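Local coordinates for protein cellulose synthase 1 (PDB 4I86) that forms the PilZ domain, a small, mostly antiparallel beta module that serves as the cyclic di-GMP-binding regulatory part of a cellulose synthase, at residues D89-Q92 / Q93-V97; I74-G78 / N79-I83. One frame throughout, in Å; residues are numbered along the deposited sequence.

Overall arrangement
Both contacts are local ones within the PilZ domain, on opposite sides of the chain's centre, their own centres about 23 Å apart and their nearest atoms about 13 Å apart. Interaction 2 comes first along the chain: 74-78 and 79-83 close the hairpin of strands 66-77 and 82-86, part of the antiparallel sheet. After strand 82-86 a short connection leads to helix 91-105, whose N-terminal end, with its cap, is interaction 1. One contact therefore closes a hairpin within the sheet and the other starts the C-terminal helix. Strand 66-77 links the two regions, since Pro-71 and Leu-70 touch Gln-93 and Val-97 of the helix, while its last residues form the hairpin.

Interaction 1. Residues D89-Q92 / Q93-V97; sequences DNLQ and QEFSV
The start of helix 91-105 is capped by Asn-90, whose OD1 accepts from Gln-93 N at 2.7 Å. The C=O...N angle is 177°, so the donor lies nearly along the C=O axis. A chi1 of 62° sets the Asn-90 side chain between its own backbone N and carbonyl carbon, bringing OD1 in front of the first turn; a short amide suits this place because it can take up an N-H for which the helix has no carbonyl yet. Gln-93 answers in the other direction. Its chain, extended beyond CG, passes Asn-90 at about a right angle, CG lying 3.1 Å from Asn-90 OD1, and OE1 accepts from Asp-89 N at 2.7 Å. This exchange resembles a capping box, but the returning bond lands one residue before the N-cap, so the box itself is not formed. The PilZ helix then settles into its regular pattern: Glu-94 N donates to Asn-90 O at 2.9 Å and Phe-95 N to Leu-91 O. That Leu-91 O also sits at the edge of the Phe-95 ring, 3.2 Å from CD2. On the buried side, Ser-96 grips Gln-92 O twice, OG at 2.8 Å and N at 3.0 Å, from opposite faces of the carbonyl plane; a small hydroxyl suits a buried helix position because it can bond back to its own helix. Gln-93 also leans on Pro-71, and Glu-94 on Met-38 and Ile-88.

Interaction 2. Residues I74-G78 / N79-I83; sequences IIRAG and NGRGI
Two residues of one strand, Ile-75 and Arg-76, face the single residue Ile-83 of the other, a classic beta bulge just before the turn of the hairpin. Ile-75 N donates to Ile-83 O at 2.8 Å, almost straight at 177°, and Ile-83 N donates to Arg-76 O at 2.9 Å. With chi1 at 59°, Ile-75 directs CG1 toward Ile-83; its CD1 meets CG2 of that residue at 3.8 Å. Beta-branched isoleucines suit extended strands and give the bulge an apolar contact. Nearer the turn, Ala-77 and Gly-82 form a non-hydrogen-bonded pair, and beyond them Gly-78 N bonds to Arg-81 O at 2.9 Å. Asn-79 and Gly-80 carry the chain round; Gly-80 takes a positive phi of 84°, where a CB would press on the preceding carbonyl. A CB on Gly-78 would run into Arg-76 NH2; Gly-78 N lies 3.3 Å above the guanidinium plane, offset toward its rim. The Arg-76 chain bends back at chi2 and chi3, and NH2 meets CB and CG of Arg-81 at the guanidinium edge, CG at 3.5 Å. Arg-81 also has a long, weak ion pair with Glu-34. Arg-76 NH2 and Arg-81 NE remain 4.6 Å apart, so the two arginines meet through an aliphatic stem, and their like charges are probably eased by solvent at this exposed end of the hairpin.

Interaction 1. Residues D89-Q92 / Q93-V97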
loop_
_atom_site.group_PDB
_atom_site.type_symbol
_atom_site.label_atom_id
_atom_site.label_comp_id
_atom_site.label_asym_id
_atom_site.label_seq_id
_atom_site.Cartn_x
_atom_site.Cartn_y
_atom_site.Cartn_z
ATOM N N ASP A 89 5.016 8.814 9.212
ATOM C CA ASP A 89 5.962 9.451 10.134
ATOM C C ASP A 89 5.974 10.970 10.027
ATOM O O ASP A 89 6.784 11.636 10.683
ATOM C CB ASP A 89 7.382 8.947 9.870
ATOM C CG ASP A 89 7.529 7.465 10.107
ATOM O OD1 ASP A 89 6.916 6.938 11.065
ATOM O OD2 ASP A 89 8.269 6.830 9.333
ATOM N N ASN A 90 5.110 11.512 9.176
ATOM C CA ASN A 90 4.987 12.957 9.034
ATOM C C ASN A 90 3.701 13.346 8.293
ATOM O O ASN A 90 2.968 12.483 7.784
ATOM C CB ASN A 90 6.226 13.550 8.352
ATOM C CG ASN A 90 6.435 13.017 6.941
ATOM O OD1 ASN A 90 5.471 12.796 6.197
ATOM N ND2 ASN A 90 7.706 12.800 6.563
ATOM N N LEU A 91 3.434 14.645 8.243
ATOM C CA LEU A 91 2.236 15.173 7.604
ATOM C C LEU A 91 2.137 14.856 6.116
ATOM O O LEU A 91 1.044 14.595 5.608
ATOM C CB LEU A 91 2.144 16.691 7.806
ATOM C CG LEU A 91 1.656 17.129 9.174
ATOM C CD1 LEU A 91 1.364 18.637 9.159
ATOM C CD2 LEU A 91 0.404 16.344 9.532
ATOM N N GLN A 92 3.255 14.894 5.400
ATOM C CA GLN A 92 3.181 14.591 3.980
ATOM C C GLN A 92 2.815 13.128 3.753
ATOM O O GLN A 92 2.136 12.810 2.773
ATOM C CB GLN A 92 4.473 14.939 3.228
ATOM C CG GLN A 92 4.369 14.613 1.735
ATOM C CD GLN A 92 4.306 15.853 0.829
ATOM O OE1 GLN A 92 5.299 16.579 0.689
ATOM N NE2 GLN A 92 3.149 16.080 0.191
ATOM N N GLN A 93 3.273 12.249 4.646
ATOM C CA GLN A 93 2.951 10.824 4.559
ATOM C C GLN A 93 1.481 10.605 4.912
ATOM O O GLN A 93 0.775 9.844 4.246
ATOM C CB GLN A 93 3.904 9.988 5.431
ATOM C CG GLN A 93 5.326 9.981 4.831
ATOM C CD GLN A 93 6.328 9.153 5.606
ATOM O OE1 GLN A 93 6.013 8.606 6.665
ATOM N NE2 GLN A 93 7.554 9.052 5.075
ATOM N N GLU A 94 1.012 11.319 5.924
ATOM C CA GLU A 94 -0.394 11.251 6.306
ATOM C C GLU A 94 -1.274 11.654 5.121
ATOM O O GLU A 94 -2.248 10.974 4.785
ATOM C CB GLU A 94 -0.665 12.197 7.488
ATOM C CG GLU A 94 -2.141 12.312 7.866
ATOM C CD GLU A 94 -2.673 11.046 8.519
ATOM O OE1 GLU A 94 -3.893 10.769 8.414
ATOM O OE2 GLU A 94 -1.873 10.342 9.174
ATOM N N PHE A 95 -0.919 12.754 4.472
ATOM C CA PHE A 95 -1.741 13.272 3.386
ATOM C C PHE A 95 -1.594 12.557 2.055
ATOM O O PHE A 95 -2.477 12.661 1.206
ATOM C CB PHE A 95 -1.570 14.786 3.218
ATOM C CG PHE A 95 -2.334 15.584 4.235
ATOM C CD1 PHE A 95 -3.713 15.698 4.146
ATOM C CD2 PHE A 95 -1.683 16.193 5.294
ATOM C CE1 PHE A 95 -4.432 16.420 5.100
ATOM C CE2 PHE A 95 -2.394 16.927 6.244
ATOM C CZ PHE A 95 -3.768 17.035 6.139
ATOM N N SER A 96 -0.508 11.819 1.866
ATOM C CA SER A 96 -0.410 10.990 0.671
ATOM C C SER A 96 -1.427 9.875 0.784
ATOM O O SER A 96 -2.111 9.546 -0.182
ATOM C CB SER A 96 0.987 10.403 0.518
ATOM O OG SER A 96 1.919 11.454 0.340
ATOM N N VAL A 97 -1.543 9.312 1.983
ATOM C CA VAL A 97 -2.540 8.275 2.246
ATOM C C VAL A 97 -3.947 8.830 2.040
ATOM O O VAL A 97 -4.765 8.195 1.396
ATOM C CB VAL A 97 -2.415 7.697 3.669
ATOM C CG1 VAL A 97 -3.600 6.747 3.978
ATOM C CG2 VAL A 97 -1.087 6.976 3.820
#

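Interaction 2. Residues I74-G78 / N79-I83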
loop_
_atom_site.group_PDB
_atom_site.type_symbol
_atom_site.label_atom_id
_atom_site.label_comp_id
_atom_site.label_asym_id
_atom_site.label_seq_id
_atom_site.Cartn_x
_atom_site.Cartn_y
_atom_site.Cartn_z
ATOM N N ILE A 74 4.610 -4.696 4.777
ATOM C CA ILE A 74 3.842 -5.866 4.362
ATOM C C ILE A 74 3.674 -6.754 5.597
ATOM O O ILE A 74 4.631 -6.990 6.340
ATOM C CB ILE A 74 4.464 -6.645 3.150
ATOM C CG1 ILE A 74 3.503 -7.757 2.690
ATOM C CG2 ILE A 74 5.838 -7.213 3.496
ATOM C CD1 ILE A 74 3.731 -8.249 1.272
ATOM N N ILE A 75 2.450 -7.205 5.851
ATOM C CA ILE A 75 2.200 -7.965 7.071
ATOM C C ILE A 75 1.779 -9.408 6.783
ATOM O O ILE A 75 1.955 -10.289 7.621
ATOM C CB ILE A 75 1.160 -7.262 7.998
ATOM C CG1 ILE A 75 -0.173 -7.059 7.279
ATOM C CG2 ILE A 75 1.709 -5.921 8.512
ATOM C CD1 ILE A 75 -1.341 -6.717 8.216
ATOM N N ARG A 76 1.219 -9.642 5.600
ATOM C CA ARG A 76 0.897 -10.998 5.162
ATOM C C ARG A 76 1.037 -11.126 3.654
ATOM O O ARG A 76 0.814 -10.163 2.917
ATOM C CB ARG A 76 -0.527 -11.390 5.569
ATOM C CG ARG A 76 -0.805 -12.888 5.487
ATOM C CD ARG A 76 -2.260 -13.165 5.129
ATOM N NE ARG A 76 -2.518 -12.992 3.697
ATOM C CZ ARG A 76 -2.954 -13.956 2.887
ATOM N NH1 ARG A 76 -3.199 -15.172 3.366
ATOM N NH2 ARG A 76 -3.152 -13.701 1.597
ATOM N N ALA A 77 1.400 -12.326 3.205
ATOM C CA ALA A 77 1.489 -12.639 1.781
ATOM C C ALA A 77 0.983 -14.060 1.527
ATOM O O ALA A 77 1.503 -15.018 2.097
ATOM C CB ALA A 77 2.931 -12.490 1.299
ATOM N N GLY A 78 -0.032 -14.195 0.678
ATOM C CA GLY A 78 -0.637 -15.494 0.441
ATOM C C GLY A 78 -0.852 -15.852 -1.017
ATOM O O GLY A 78 -1.858 -16.478 -1.363
ATOM N N ASN A 79 0.109 -15.481 -1.863
ATOM C CA ASN A 79 0.003 -15.638 -3.320
ATOM C C ASN A 79 -1.343 -15.148 -3.851
ATOM O O ASN A 79 -2.413 -15.606 -3.424
ATOM C CB ASN A 79 0.285 -17.081 -3.766
ATOM C CG ASN A 79 0.261 -17.244 -5.281
ATOM O OD1 ASN A 79 -0.791 -17.509 -5.871
ATOM N ND2 ASN A 79 1.427 -17.097 -5.916
ATOM N N GLY A 80 -1.282 -14.207 -4.789
ATOM C CA GLY A 80 -2.469 -13.526 -5.260
ATOM C C GLY A 80 -2.817 -12.379 -4.332
ATOM O O GLY A 80 -3.604 -11.507 -4.694
ATOM N N ARG A 81 -2.231 -12.367 -3.134
ATOM C CA ARG A 81 -2.604 -11.355 -2.153
ATOM C C ARG A 81 -1.472 -10.903 -1.227
ATOM O O ARG A 81 -0.817 -11.717 -0.584
ATOM C CB ARG A 81 -3.808 -11.839 -1.328
ATOM C CG ARG A 81 -4.214 -10.914 -0.193
ATOM C CD ARG A 81 -5.598 -10.321 -0.399
ATOM N NE ARG A 81 -6.499 -10.681 0.696
ATOM C CZ ARG A 81 -7.651 -11.321 0.531
ATOM N NH1 ARG A 81 -8.047 -11.652 -0.693
ATOM N NH2 ARG A 81 -8.409 -11.623 1.579
ATOM N N GLY A 82 -1.256 -9.589 -1.175
ATOM C CA GLY A 82 -0.366 -8.986 -0.196
ATOM C C GLY A 82 -1.161 -7.995 0.646
ATOM O O GLY A 82 -1.941 -7.200 0.104
ATOM N N ILE A 83 -0.988 -8.054 1.968
ATOM C CA ILE A 83 -1.687 -7.131 2.871
ATOM C C ILE A 83 -0.697 -6.173 3.515
ATOM O O ILE A 83 0.335 -6.595 4.055
ATOM C CB ILE A 83 -2.459 -7.855 4.002
ATOM C CG1 ILE A 83 -3.397 -8.928 3.430
ATOM C CG2 ILE A 83 -3.204 -6.826 4.879
ATOM C CD1 ILE A 83 -4.463 -8.397 2.483
#